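Local coordinates for penicillin-binding protein 2B (Streptococcus pneumoniae, PDB 2WAD) that probably forms peptide cross-links between adjacent glycan strands of cell-wall peptidoglycan as a penicillin-binding transpeptidase of the elongasome, at residues V381-S386 with F517-N522. Residues are numbered along the deposited sequence; the frame is centred on the assembly and turned at random.
Sequences VFVPGS and FGQFDN
Pro384 and Gly385 press against the backbone of Gly518 in the tight part of this contact. Gly385 N donates to Gly518 O at 2.9 Å. The proline ring wedges in beside it, its CD 3.3 Å from Gly518 O and equally close to Asp521 O, so one methylene sits against two carbonyl oxygens. Gly518, with positive phi, is the C' residue of the Schellman motif that ends helix 509-515. This pairing lies just ahead of Ser386, the inferred acyl-ester nucleophile of the transpeptidase domain and first residue of its SxxK motif. Ser386 OG hydrogen-bonds to Lys389 and Ser443, and a water links it to Phe517 O. Toward Val381 the packing stays close: Val381 CG2 meets Asn522 CB at 3.6 Å, and Asn522 CA approaches Phe382 O at 3.3 Å in a CA-H...O contact. With CG anti to its carbonyl carbon (chi1 -70°), Asn522 lays its amide over the face of the Phe382-Val383 peptide; OD1 comes to 3.5 Å from Val383 N, at too poor an angle for a hydrogen bond, while ND2 bonds weakly back to Phe520 O. The loose, solvent side belongs to exposed Gln519, whose bent chain brings OE1 only to 3.7 Å from Gly385 CA and NE2 to 4.2 Å from Val383 CG2.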
loop_
_atom_site.group_PDB
_atom_site.type_symbol
_atom_site.label_atom_id
_atom_site.label_comp_id
_atom_site.label_asym_id
_atom_site.label_seq_id
_atom_site.Cartn_x
_atom_site.Cartn_y
_atom_site.Cartn_z
ATOM N N VAL A 381 12.531 5.213 3.187
ATOM C CA VAL A 381 13.037 5.213 4.551
ATOM C C VAL A 381 13.977 6.389 4.776
ATOM O O VAL A 381 14.612 6.845 3.835
ATOM C CB VAL A 381 13.729 3.856 4.896
ATOM C CG1 VAL A 381 12.756 2.689 4.687
ATOM C CG2 VAL A 381 14.981 3.664 4.068
ATOM N N PHE A 382 14.067 6.859 6.020
ATOM C CA PHE A 382 14.774 8.091 6.363
ATOM C C PHE A 382 15.415 7.950 7.732
ATOM O O PHE A 382 14.861 7.257 8.599
ATOM C CB PHE A 382 13.807 9.285 6.369
ATOM C CG PHE A 382 12.965 9.388 5.120
ATOM C CD1 PHE A 382 13.415 10.094 4.006
ATOM C CD2 PHE A 382 11.744 8.738 5.049
ATOM C CE1 PHE A 382 12.645 10.164 2.851
ATOM C CE2 PHE A 382 10.961 8.804 3.892
ATOM C CZ PHE A 382 11.405 9.510 2.797
ATOM N N VAL A 383 16.554 8.610 7.938
ATOM C CA VAL A 383 17.115 8.703 9.279
ATOM C C VAL A 383 16.126 9.495 10.114
ATOM O O VAL A 383 15.652 10.537 9.702
ATOM C CB VAL A 383 18.545 9.309 9.388
ATOM C CG1 VAL A 383 19.468 8.926 8.242
ATOM C CG2 VAL A 383 18.525 10.791 9.642
ATOM N N PRO A 384 15.762 8.972 11.282
ATOM C CA PRO A 384 14.642 9.566 12.008
ATOM C C PRO A 384 15.069 10.695 12.946
ATOM O O PRO A 384 14.257 11.552 13.257
ATOM C CB PRO A 384 14.089 8.381 12.782
ATOM C CG PRO A 384 15.329 7.526 13.049
ATOM C CD PRO A 384 16.218 7.699 11.861
ATOM N N GLY A 385 16.335 10.713 13.349
ATOM C CA GLY A 385 16.860 11.709 14.270
ATOM C C GLY A 385 16.219 11.634 15.648
ATOM O O GLY A 385 15.724 10.572 16.058
ATOM N N SER A 386 16.177 12.775 16.335
ATOM C CA SER A 386 15.904 12.850 17.769
ATOM C C SER A 386 14.479 12.516 18.201
ATOM O O SER A 386 14.180 12.455 19.393
ATOM C CB SER A 386 16.277 14.248 18.288
ATOM O OG SER A 386 17.656 14.329 18.626
ATOM N N PHE A 517 20.256 7.625 19.365
ATOM C CA PHE A 517 19.691 8.951 19.164
ATOM C C PHE A 517 19.253 9.130 17.709
ATOM O O PHE A 517 19.159 10.242 17.194
ATOM C CB PHE A 517 20.611 10.073 19.719
ATOM C CG PHE A 517 22.036 10.074 19.179
ATOM C CD1 PHE A 517 23.063 9.457 19.891
ATOM C CD2 PHE A 517 22.366 10.752 18.015
ATOM C CE1 PHE A 517 24.382 9.465 19.443
ATOM C CE2 PHE A 517 23.699 10.773 17.532
ATOM C CZ PHE A 517 24.712 10.115 18.247
ATOM N N GLY A 518 18.974 8.011 17.040
ATOM C CA GLY A 518 18.273 8.030 15.772
ATOM C C GLY A 518 19.125 8.422 14.575
ATOM O O GLY A 518 18.631 9.042 13.627
ATOM N N GLN A 519 20.394 8.029 14.604
ATOM C CA GLN A 519 21.278 8.237 13.467
ATOM C C GLN A 519 21.848 6.911 12.966
ATOM O O GLN A 519 23.001 6.846 12.605
ATOM C CB GLN A 519 22.421 9.204 13.794
ATOM C CG GLN A 519 22.003 10.619 14.205
ATOM C CD GLN A 519 21.388 11.428 13.075
ATOM O OE1 GLN A 519 20.405 12.150 13.272
ATOM N NE2 GLN A 519 21.978 11.338 11.890
ATOM N N PHE A 520 21.064 5.841 12.908
ATOM C CA PHE A 520 21.592 4.622 12.271
ATOM C C PHE A 520 20.472 3.949 11.490
ATOM O O PHE A 520 20.378 4.140 10.280
ATOM C CB PHE A 520 22.322 3.679 13.259
ATOM C CG PHE A 520 23.042 2.528 12.591
ATOM C CD1 PHE A 520 24.016 2.766 11.636
ATOM C CD2 PHE A 520 22.714 1.213 12.877
ATOM C CE1 PHE A 520 24.667 1.715 10.988
ATOM C CE2 PHE A 520 23.365 0.154 12.243
ATOM C CZ PHE A 520 24.333 0.407 11.280
ATOM N N ASP A 521 19.571 3.222 12.144
ATOM C CA ASP A 521 18.514 2.566 11.364
ATOM C C ASP A 521 17.626 3.659 10.738
ATOM O O ASP A 521 17.381 4.675 11.402
ATOM C CB ASP A 521 17.666 1.673 12.280
ATOM C CG ASP A 521 18.427 0.467 12.796
ATOM O OD1 ASP A 521 19.507 0.182 12.256
ATOM O OD2 ASP A 521 17.964 -0.202 13.741
ATOM N N ASN A 522 17.155 3.448 9.503
ATOM C CA ASN A 522 16.179 4.281 8.781
ATOM C C ASN A 522 14.756 3.693 8.830
ATOM O O ASN A 522 14.581 2.484 8.654
ATOM C CB ASN A 522 16.519 4.366 7.276
ATOM C CG ASN A 522 17.782 5.190 6.964
ATOM O OD1 ASN A 522 17.804 5.980 6.011
ATOM N ND2 ASN A 522 18.839 4.998 7.746
HETATM O O HOH W 1 19.754 13.012 16.611
#